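Local atomic coordinates of N-acetylcysteine deacetylase (Bacillus subtilis, PDB entry 1YSJ), a protein that probably catalyses the metal-dependent deacetylation of N-acetylcysteine to cysteine and acetate, a step that lets the bacterium recover sulfur from S-(2-succino)cysteine. Residues Val52-Lys57 / Ala96-Leu101; Arg150-Pro155 / Arg164-Ala169; Asp204-Val209 / Val253-Val258. The protein carries 1 engineered substitution. One frame throughout, in Å; residues are numbered along the deposited sequence.

Contact 1: residues Val52-Lys57 / Ala96-Leu101; sequences VETTKK and ADIDAL
Thr54 of helix 52-64 meets Ile98 just beyond the end of strand 91-97. The packed part of the contact lies between these two buried side chains. The methyl CG2 of Thr54 does the touching. It lies 4.0 Å from Ile98 O and 4.1 Å from Ile98 CB, and the two side chains run alongside each other, head to tail. The threonine hydroxyl stands beside the backbone N (chi1 -50°), which leaves the methyl to face the isoleucine. Ile98 also packs on Thr128 and Phe153. Beside this packing, a water bridges the gap between the polar atoms of the same pair. It donates to Thr54 OG1 at 3.1 Å and to Ile98 O at 2.8 Å. Thr54 OG1 is also hydrogen-bonded to Glu46. The partly exposed Thr55 is the solvent side. Ile98 holds CG1 between its backbone N and carbonyl carbon (chi1 69°), and CD1 extends to 3.9 Å from Thr55 OG1. That hydroxyl bonds to Glu51 O and Gly78 N. Next to Ile98, Asp99 is hydrogen-bonded to His124 ND1 through OD1 and to Glu158 N through OD2. His124 and Glu158 are nickel ligands, so this turn after the strand forms part of the second shell of the dinuclear metal site of the M20 peptidases.

Contact 2: residues Arg150-Pro155 / Arg164-Ala169; sequences RFIFQP and RKVLEA
Segments 150-155 and 164-169 come closest at Gln154 and Val166, whose CA atoms are 7.2 Å apart. No hydrogen bond links the two segments. Val166 carries the contact with both of its methyls. CG1 stands anti to the backbone N (chi1 165°) and meets Ile152 CG2 at 4.1 Å, the two side chains lying obliquely to each other. CG2 reaches Gln154 CG, also at 4.1 Å, and there the side chains cross at about a right angle. Val166 thus fits against two residues that lie two apart on the same side of the strand. Gln154 meets the helix with its CG methylene. Its buried amide is held elsewhere: OE1 by Tyr354 OH and Arg95 NE, NE2 by Asp350 OD1. A weak bond of 3.4 Å runs from Gln154 NE2 to Pro155 O. These partners should fix the rotation of the amide. Tyr354 of helix 351-355 also packs on Ile152 and Val166. Phe151 and Phe153 point to the other face of the strand, where they meet helix 124-139. This is a helix packed on the central mixed alpha/beta sheet of the M20 metal-binding domain: the strand lies between helices 162-168 and 124-139, with strands 79-84 and 91-97 as its neighbours.

Contact 3: residues Asp204-Val209 / Val253-Val258; sequences DRFEIV and VSITRV
Asp204 OD2 is gripped by two groups, in a salt bridge with Arg285 NH2 and a hydrogen bond with Tyr314 N. Two residues further along the same strand, Phe206 makes the contact with Val253 and Ile255. Its ring is set by a chi1 of 73°, which places CG between the backbone N and the carbonyl carbon. Ile255 CG1 meets the ring at its edge, in the ring plane, 3.8 Å from Phe206 CZ. Val253 CG1 comes in obliquely, 3.9 Å from Phe206 CE1. Both aliphatic side chains cross the phenylalanine at about a right angle. Met292 of helix 282-302 touches both Phe206 and Val253, so the cluster lies on the helix-covered face of the sheet. The two strands are not neighbours, because strand 270-278 runs between them. Their segment axes pass 9.0 Å apart at 60°. This is the four-stranded antiparallel sheet of the M20 dimerisation domain. A classic beta bulge sets Thr256 and Arg257 together opposite Glu274 of strand 270-278. Arg257 forms salt bridges with Glu274 and Glu272. Glu207 OE1 stays 5.3 Å from Arg257 NH2, too far for a salt bridge, though the opposite charges may attract weakly. At the far end of the segment, Val258 pairs with a strand of the second subunit in antiparallel fashion. The sheet thereby continues across the dimer interface, where Ile255 packs on Ile227 of that subunit.

The three contacts follow one another along the chain, each closing before the next opens. Contacts 1 and 2 belong to the large mixed sheet and have centres about 13 Å apart. They touch through neighbouring strands 91-97 and 148-154: Ala96 O lies 2.8 Å from Gln154 N, a probable hydrogen bond, and Ile98 packs on Pro155. Both lie near the nickel ligands His124 and Glu158. Contact 3 belongs to the separate antiparallel sheet. Its centre is about 32 Å from that of contact 1 and about 30 Å from that of contact 2, and it touches neither. The first pair thus belongs to the metal-binding domain, and contact 3 to the domain that joins the two subunits.

Contact 1: residues Val52-Lys57 / Ala96-Leu101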
loop_
_atom_site.group_PDB
_atom_site.type_symbol
_atom_site.label_atom_id
_atom_site.label_comp_id
_atom_site.label_asym_id
_atom_site.label_seq_id
_atom_site.Cartn_x
_atom_site.Cartn_y
_atom_site.Cartn_z
ATOM N N VAL A 52 23.271 28.216 -6.876
ATOM C CA VAL A 52 23.646 29.613 -6.665
ATOM C C VAL A 52 25.119 29.853 -7.006
ATOM O O VAL A 52 25.449 30.759 -7.776
ATOM C CB VAL A 52 23.325 30.061 -5.206
ATOM C CG1 VAL A 52 23.754 31.509 -4.954
ATOM C CG2 VAL A 52 21.828 29.892 -4.919
ATOM N N GLU A 53 25.993 29.026 -6.443
ATOM C CA GLU A 53 27.432 29.167 -6.634
ATOM C C GLU A 53 27.867 28.737 -8.026
ATOM O O GLU A 53 28.789 29.319 -8.595
ATOM C CB GLU A 53 28.203 28.375 -5.570
ATOM C CG GLU A 53 28.088 28.937 -4.152
ATOM C CD GLU A 53 28.460 30.408 -4.063
ATOM O OE1 GLU A 53 29.567 30.777 -4.510
ATOM O OE2 GLU A 53 27.643 31.196 -3.543
ATOM N N THR A 54 27.202 27.713 -8.560
ATOM C CA THR A 54 27.453 27.221 -9.915
ATOM C C THR A 54 27.137 28.320 -10.939
ATOM O O THR A 54 27.944 28.596 -11.829
ATOM C CB THR A 54 26.626 25.945 -10.207
ATOM O OG1 THR A 54 26.816 25.004 -9.141
ATOM C CG2 THR A 54 27.037 25.300 -11.517
ATOM N N THR A 55 25.976 28.952 -10.780
ATOM C CA THR A 55 25.561 30.088 -11.601
ATOM C C THR A 55 26.578 31.230 -11.507
ATOM O O THR A 55 26.913 31.863 -12.508
ATOM C CB THR A 55 24.165 30.577 -11.171
ATOM O OG1 THR A 55 23.214 29.531 -11.394
ATOM C CG2 THR A 55 23.739 31.816 -11.939
ATOM N N LYS A 56 27.068 31.476 -10.296
ATOM C CA LYS A 56 28.066 32.505 -10.051
ATOM C C LYS A 56 29.374 32.203 -10.794
ATOM O O LYS A 56 29.947 33.090 -11.424
ATOM C CB LYS A 56 28.307 32.637 -8.547
ATOM C CG LYS A 56 29.070 33.869 -8.127
ATOM C CD LYS A 56 29.687 33.685 -6.743
ATOM C CE LYS A 56 28.658 33.866 -5.630
ATOM N NZ LYS A 56 28.250 35.290 -5.478
ATOM N N LYS A 57 29.827 30.951 -10.729
ATOM C CA LYS A 57 31.077 30.542 -11.367
ATOM C C LYS A 57 30.995 30.609 -12.887
ATOM O O LYS A 57 31.900 31.137 -13.528
ATOM C CB LYS A 57 31.488 29.138 -10.914
ATOM C CG LYS A 57 32.022 29.083 -9.488
ATOM C CD LYS A 57 31.855 27.701 -8.876
ATOM C CE LYS A 57 32.341 27.689 -7.432
ATOM N NZ LYS A 57 32.199 26.346 -6.805
ATOM N N ALA A 96 23.427 23.247 -21.924
ATOM C CA ALA A 96 24.026 22.387 -20.899
ATOM C C ALA A 96 23.190 22.442 -19.616
ATOM O O ALA A 96 22.602 23.474 -19.298
ATOM C CB ALA A 96 25.463 22.811 -20.613
ATOM N N ASP A 97 23.138 21.330 -18.890
ATOM C CA ASP A 97 22.458 21.271 -17.587
ATOM C C ASP A 97 23.456 21.412 -16.441
ATOM O O ASP A 97 24.572 20.907 -16.528
ATOM C CB ASP A 97 21.630 19.986 -17.444
ATOM C CG ASP A 97 22.272 18.781 -18.127
ATOM O OD1 ASP A 97 23.491 18.803 -18.414
ATOM O OD2 ASP A 97 21.540 17.803 -18.380
ATOM N N ILE A 98 23.062 22.104 -15.373
ATOM C CA ILE A 98 24.027 22.490 -14.326
ATOM C C ILE A 98 23.806 21.892 -12.920
ATOM O O ILE A 98 24.607 22.136 -12.018
ATOM C CB ILE A 98 24.175 24.045 -14.225
ATOM C CG1 ILE A 98 22.897 24.702 -13.670
ATOM C CG2 ILE A 98 24.558 24.636 -15.577
ATOM C CD1 ILE A 98 23.059 26.179 -13.298
ATOM N N ASP A 99 22.731 21.122 -12.738
ATOM C CA ASP A 99 22.361 20.599 -11.410
ATOM C C ASP A 99 22.929 19.207 -11.082
ATOM O O ASP A 99 23.134 18.384 -11.968
ATOM C CB ASP A 99 20.834 20.614 -11.223
ATOM C CG ASP A 99 20.095 19.725 -12.224
ATOM O OD1 ASP A 99 20.584 19.516 -13.361
ATOM O OD2 ASP A 99 18.997 19.247 -11.869
ATOM N N ALA A 100 23.173 18.967 -9.793
ATOM C CA ALA A 100 23.675 17.685 -9.298
ATOM C C ALA A 100 22.571 16.863 -8.611
ATOM O O ALA A 100 21.382 17.167 -8.754
ATOM C CB ALA A 100 24.836 17.914 -8.358
ATOM N N LEU A 101 22.970 15.839 -7.855
ATOM C CA LEU A 101 22.024 14.874 -7.282
ATOM C C LEU A 101 22.210 14.615 -5.788
ATOM O O LEU A 101 23.329 14.698 -5.284
ATOM C CB LEU A 101 22.098 13.550 -8.047
ATOM C CG LEU A 101 21.414 13.533 -9.415
ATOM C CD1 LEU A 101 22.028 12.450 -10.286
ATOM C CD2 LEU A 101 19.893 13.361 -9.293
HETATM O O HOH W 1 25.859 22.101 -9.461
#

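Contact 2: residues Arg150-Pro155 / Arg164-Ala169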
loop_
_atom_site.group_PDB
_atom_site.type_symbol
_atom_site.label_atom_id
_atom_site.label_comp_id
_atom_site.label_asym_id
_atom_site.label_seq_id
_atom_site.Cartn_x
_atom_site.Cartn_y
_atom_site.Cartn_z
ATOM N N ARG A 150 23.147 31.293 -28.910
ATOM C CA ARG A 150 22.718 31.525 -27.546
ATOM C C ARG A 150 23.082 30.302 -26.695
ATOM O O ARG A 150 22.779 29.167 -27.065
ATOM C CB ARG A 150 21.219 31.793 -27.520
ATOM C CG ARG A 150 20.734 32.537 -26.297
ATOM C CD ARG A 150 19.316 33.035 -26.510
ATOM N NE ARG A 150 19.281 34.198 -27.392
ATOM C CZ ARG A 150 18.172 34.713 -27.921
ATOM N NH1 ARG A 150 16.987 34.162 -27.673
ATOM N NH2 ARG A 150 18.251 35.785 -28.707
ATOM N N PHE A 151 23.757 30.536 -25.572
ATOM C CA PHE A 151 24.137 29.455 -24.664
ATOM C C PHE A 151 23.206 29.399 -23.461
ATOM O O PHE A 151 22.957 30.408 -22.796
ATOM C CB PHE A 151 25.598 29.598 -24.220
ATOM C CG PHE A 151 26.578 29.498 -25.348
ATOM C CD1 PHE A 151 26.903 30.623 -26.107
ATOM C CD2 PHE A 151 27.167 28.278 -25.666
ATOM C CE1 PHE A 151 27.804 30.533 -27.160
ATOM C CE2 PHE A 151 28.069 28.179 -26.718
ATOM C CZ PHE A 151 28.387 29.308 -27.469
ATOM N N ILE A 152 22.699 28.201 -23.197
ATOM C CA ILE A 152 21.730 27.962 -22.142
ATOM C C ILE A 152 22.344 27.042 -21.090
ATOM O O ILE A 152 22.616 25.866 -21.350
ATOM C CB ILE A 152 20.419 27.341 -22.715
ATOM C CG1 ILE A 152 19.779 28.296 -23.725
ATOM C CG2 ILE A 152 19.432 26.991 -21.597
ATOM C CD1 ILE A 152 18.707 27.661 -24.587
ATOM N N PHE A 153 22.583 27.599 -19.910
ATOM C CA PHE A 153 23.037 26.811 -18.777
ATOM C C PHE A 153 21.842 26.634 -17.849
ATOM O O PHE A 153 21.499 27.511 -17.064
ATOM C CB PHE A 153 24.256 27.458 -18.103
ATOM C CG PHE A 153 25.464 27.546 -19.007
ATOM C CD1 PHE A 153 25.672 28.666 -19.813
ATOM C CD2 PHE A 153 26.380 26.501 -19.069
ATOM C CE1 PHE A 153 26.772 28.751 -20.657
ATOM C CE2 PHE A 153 27.493 26.573 -19.915
ATOM C CZ PHE A 153 27.688 27.701 -20.710
ATOM N N GLN A 154 21.208 25.477 -17.983
ATOM C CA GLN A 154 19.878 25.240 -17.466
ATOM C C GLN A 154 19.880 24.592 -16.082
ATOM O O GLN A 154 20.531 23.566 -15.876
ATOM C CB GLN A 154 19.109 24.356 -18.458
ATOM C CG GLN A 154 17.739 23.913 -17.972
ATOM C CD GLN A 154 17.282 22.620 -18.595
ATOM O OE1 GLN A 154 17.207 22.498 -19.823
ATOM N NE2 GLN A 154 16.954 21.641 -17.754
ATOM N N PRO A 155 19.114 25.166 -15.138
ATOM C CA PRO A 155 18.986 24.534 -13.825
ATOM C C PRO A 155 17.975 23.395 -13.872
ATOM O O PRO A 155 17.215 23.296 -14.831
ATOM C CB PRO A 155 18.435 25.666 -12.956
ATOM C CG PRO A 155 17.616 26.489 -13.902
ATOM C CD PRO A 155 18.310 26.403 -15.239
ATOM N N ARG A 164 11.364 24.047 -18.683
ATOM C CA ARG A 164 10.104 24.784 -18.665
ATOM C C ARG A 164 10.287 26.234 -18.198
ATOM O O ARG A 164 9.668 27.140 -18.754
ATOM C CB ARG A 164 9.063 24.063 -17.802
ATOM C CG ARG A 164 7.651 24.637 -17.905
ATOM C CD ARG A 164 6.648 23.825 -17.089
ATOM N NE ARG A 164 6.127 22.676 -17.837
ATOM C CZ ARG A 164 6.560 21.422 -17.710
ATOM N NH1 ARG A 164 7.533 21.117 -16.855
ATOM N NH2 ARG A 164 6.012 20.461 -18.443
ATOM N N LYS A 165 11.138 26.444 -17.191
ATOM C CA LYS A 165 11.447 27.786 -16.682
ATOM C C LYS A 165 12.176 28.648 -17.715
ATOM O O LYS A 165 11.893 29.842 -17.844
ATOM C CB LYS A 165 12.281 27.705 -15.396
ATOM C CG LYS A 165 11.562 27.109 -14.187
ATOM C CD LYS A 165 10.453 28.021 -13.670
ATOM C CE LYS A 165 9.711 27.385 -12.506
ATOM N NZ LYS A 165 8.373 28.011 -12.305
ATOM N N VAL A 166 13.113 28.025 -18.434
ATOM C CA VAL A 166 13.868 28.649 -19.521
ATOM C C VAL A 166 12.927 29.081 -20.653
ATOM O O VAL A 166 13.000 30.219 -21.130
ATOM C CB VAL A 166 14.975 27.682 -20.061
ATOM C CG1 VAL A 166 15.531 28.147 -21.410
ATOM C CG2 VAL A 166 16.097 27.498 -19.031
ATOM N N LEU A 167 12.041 28.172 -21.068
ATOM C CA LEU A 167 11.055 28.463 -22.113
ATOM C C LEU A 167 10.138 29.611 -21.715
ATOM O O LEU A 167 9.908 30.535 -22.505
ATOM C CB LEU A 167 10.226 27.217 -22.457
ATOM C CG LEU A 167 10.851 26.195 -23.416
ATOM C CD1 LEU A 167 10.133 24.855 -23.350
ATOM C CD2 LEU A 167 10.862 26.719 -24.848
ATOM N N GLU A 168 9.636 29.556 -20.483
ATOM C CA GLU A 168 8.718 30.575 -19.960
ATOM C C GLU A 168 9.396 31.932 -19.731
ATOM O O GLU A 168 8.723 32.957 -19.618
ATOM C CB GLU A 168 8.045 30.080 -18.676
ATOM C CG GLU A 168 7.053 28.943 -18.909
ATOM C CD GLU A 168 6.632 28.236 -17.631
ATOM O OE1 GLU A 168 5.510 27.681 -17.602
ATOM O OE2 GLU A 168 7.414 28.236 -16.659
ATOM N N ALA A 169 10.726 31.924 -19.669
ATOM C CA ALA A 169 11.515 33.146 -19.524
ATOM C C ALA A 169 11.713 33.855 -20.861
ATOM O O ALA A 169 12.245 34.963 -20.901
ATOM C CB ALA A 169 12.863 32.838 -18.872
#

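Contact 3: residues Asp204-Val209 / Val253-Val258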
loop_
_atom_site.group_PDB
_atom_site.type_symbol
_atom_site.label_atom_id
_atom_site.label_comp_id
_atom_site.label_asym_id
_atom_site.label_seq_id
_atom_site.Cartn_x
_atom_site.Cartn_y
_atom_site.Cartn_z
ATOM N N ASP A 204 5.529 9.657 -18.249
ATOM C CA ASP A 204 4.223 10.113 -17.802
ATOM C C ASP A 204 3.803 9.353 -16.567
ATOM O O ASP A 204 4.083 8.162 -16.435
ATOM C CB ASP A 204 3.184 9.944 -18.908
ATOM C CG ASP A 204 3.458 10.839 -20.106
ATOM O OD1 ASP A 204 3.429 10.335 -21.243
ATOM O OD2 ASP A 204 3.715 12.046 -19.914
ATOM N N ARG A 205 3.132 10.059 -15.664
ATOM C CA ARG A 205 2.666 9.493 -14.409
ATOM C C ARG A 205 1.196 9.111 -14.545
ATOM O O ARG A 205 0.425 9.814 -15.197
ATOM C CB ARG A 205 2.849 10.520 -13.286
ATOM C CG ARG A 205 2.731 9.967 -11.875
ATOM C CD ARG A 205 2.870 11.067 -10.830
ATOM N NE ARG A 205 1.650 11.859 -10.692
ATOM C CZ ARG A 205 1.550 12.973 -9.972
ATOM N NH1 ARG A 205 2.599 13.447 -9.310
ATOM N NH2 ARG A 205 0.393 13.619 -9.917
ATOM N N PHE A 206 0.817 7.989 -13.940
ATOM C CA PHE A 206 -0.595 7.607 -13.857
ATOM C C PHE A 206 -0.968 7.163 -12.447
ATOM O O PHE A 206 -0.116 6.700 -11.697
ATOM C CB PHE A 206 -0.949 6.518 -14.881
ATOM C CG PHE A 206 -0.401 5.155 -14.545
ATOM C CD1 PHE A 206 0.826 4.742 -15.049
ATOM C CD2 PHE A 206 -1.124 4.276 -13.737
ATOM C CE1 PHE A 206 1.331 3.481 -14.746
ATOM C CE2 PHE A 206 -0.622 3.020 -13.424
ATOM C CZ PHE A 206 0.611 2.623 -13.932
ATOM N N GLU A 207 -2.247 7.311 -12.106
ATOM C CA GLU A 207 -2.790 6.865 -10.831
ATOM C C GLU A 207 -4.152 6.207 -11.056
ATOM O O GLU A 207 -5.011 6.760 -11.744
ATOM C CB GLU A 207 -2.926 8.050 -9.867
ATOM C CG GLU A 207 -3.532 7.698 -8.500
ATOM C CD GLU A 207 -3.845 8.923 -7.645
ATOM O OE1 GLU A 207 -4.685 8.800 -6.724
ATOM O OE2 GLU A 207 -3.255 10.003 -7.892
ATOM N N ILE A 208 -4.338 5.021 -10.484
ATOM C CA ILE A 208 -5.632 4.336 -10.539
ATOM C C ILE A 208 -6.164 4.043 -9.143
ATOM O O ILE A 208 -5.480 3.419 -8.331
ATOM C CB ILE A 208 -5.586 3.024 -11.362
ATOM C CG1 ILE A 208 -4.921 3.257 -12.717
ATOM C CG2 ILE A 208 -6.997 2.470 -11.551
ATOM C CD1 ILE A 208 -4.718 2.007 -13.534
ATOM N N VAL A 209 -7.382 4.511 -8.878
ATOM C CA VAL A 209 -8.094 4.222 -7.633
ATOM C C VAL A 209 -9.248 3.260 -7.928
ATOM O O VAL A 209 -10.083 3.531 -8.797
ATOM C CB VAL A 209 -8.635 5.521 -6.959
ATOM C CG1 VAL A 209 -9.428 5.195 -5.696
ATOM C CG2 VAL A 209 -7.495 6.486 -6.633
ATOM N N VAL A 253 4.761 -0.095 -19.347
ATOM C CA VAL A 253 4.020 0.307 -18.160
ATOM C C VAL A 253 4.722 -0.241 -16.924
ATOM O O VAL A 253 4.932 -1.445 -16.791
ATOM C CB VAL A 253 2.538 -0.138 -18.212
ATOM C CG1 VAL A 253 1.814 0.242 -16.929
ATOM C CG2 VAL A 253 1.839 0.488 -19.408
ATOM N N SER A 254 5.098 0.667 -16.032
ATOM C CA SER A 254 5.818 0.310 -14.825
ATOM C C SER A 254 5.056 0.815 -13.604
ATOM O O SER A 254 5.060 2.010 -13.311
ATOM C CB SER A 254 7.239 0.879 -14.876
ATOM O OG SER A 254 7.971 0.559 -13.708
ATOM N N ILE A 255 4.380 -0.103 -12.920
ATOM C CA ILE A 255 3.661 0.201 -11.683
ATOM C C ILE A 255 4.665 0.204 -10.535
ATOM O O ILE A 255 5.367 -0.788 -10.311
ATOM C CB ILE A 255 2.520 -0.819 -11.414
ATOM C CG1 ILE A 255 1.500 -0.788 -12.557
ATOM C CG2 ILE A 255 1.831 -0.542 -10.064
ATOM C CD1 ILE A 255 0.664 -2.041 -12.675
ATOM N N THR A 256 4.722 1.321 -9.815
ATOM C CA THR A 256 5.755 1.552 -8.803
ATOM C C THR A 256 5.211 1.606 -7.373
ATOM O O THR A 256 5.961 1.430 -6.413
ATOM C CB THR A 256 6.552 2.851 -9.102
ATOM O OG1 THR A 256 5.643 3.952 -9.247
ATOM C CG2 THR A 256 7.367 2.702 -10.383
ATOM N N ARG A 257 3.913 1.862 -7.237
ATOM C CA ARG A 257 3.275 1.924 -5.928
ATOM C C ARG A 257 1.891 1.270 -5.930
ATOM O O ARG A 257 1.082 1.513 -6.827
ATOM C CB ARG A 257 3.193 3.372 -5.433
ATOM C CG ARG A 257 2.831 3.499 -3.955
ATOM C CD ARG A 257 2.777 4.950 -3.482
ATOM N NE ARG A 257 1.836 5.768 -4.249
ATOM C CZ ARG A 257 0.523 5.841 -4.029
ATOM N NH1 ARG A 257 -0.048 5.137 -3.057
ATOM N NH2 ARG A 257 -0.225 6.624 -4.794
ATOM N N VAL A 258 1.645 0.424 -4.929
ATOM C CA VAL A 258 0.336 -0.188 -4.705
ATOM C C VAL A 258 0.013 -0.120 -3.213
ATOM O O VAL A 258 0.767 -0.639 -2.381
ATOM C CB VAL A 258 0.277 -1.666 -5.177
ATOM C CG1 VAL A 258 -1.133 -2.236 -5.006
ATOM C CG2 VAL A 258 0.723 -1.808 -6.625
#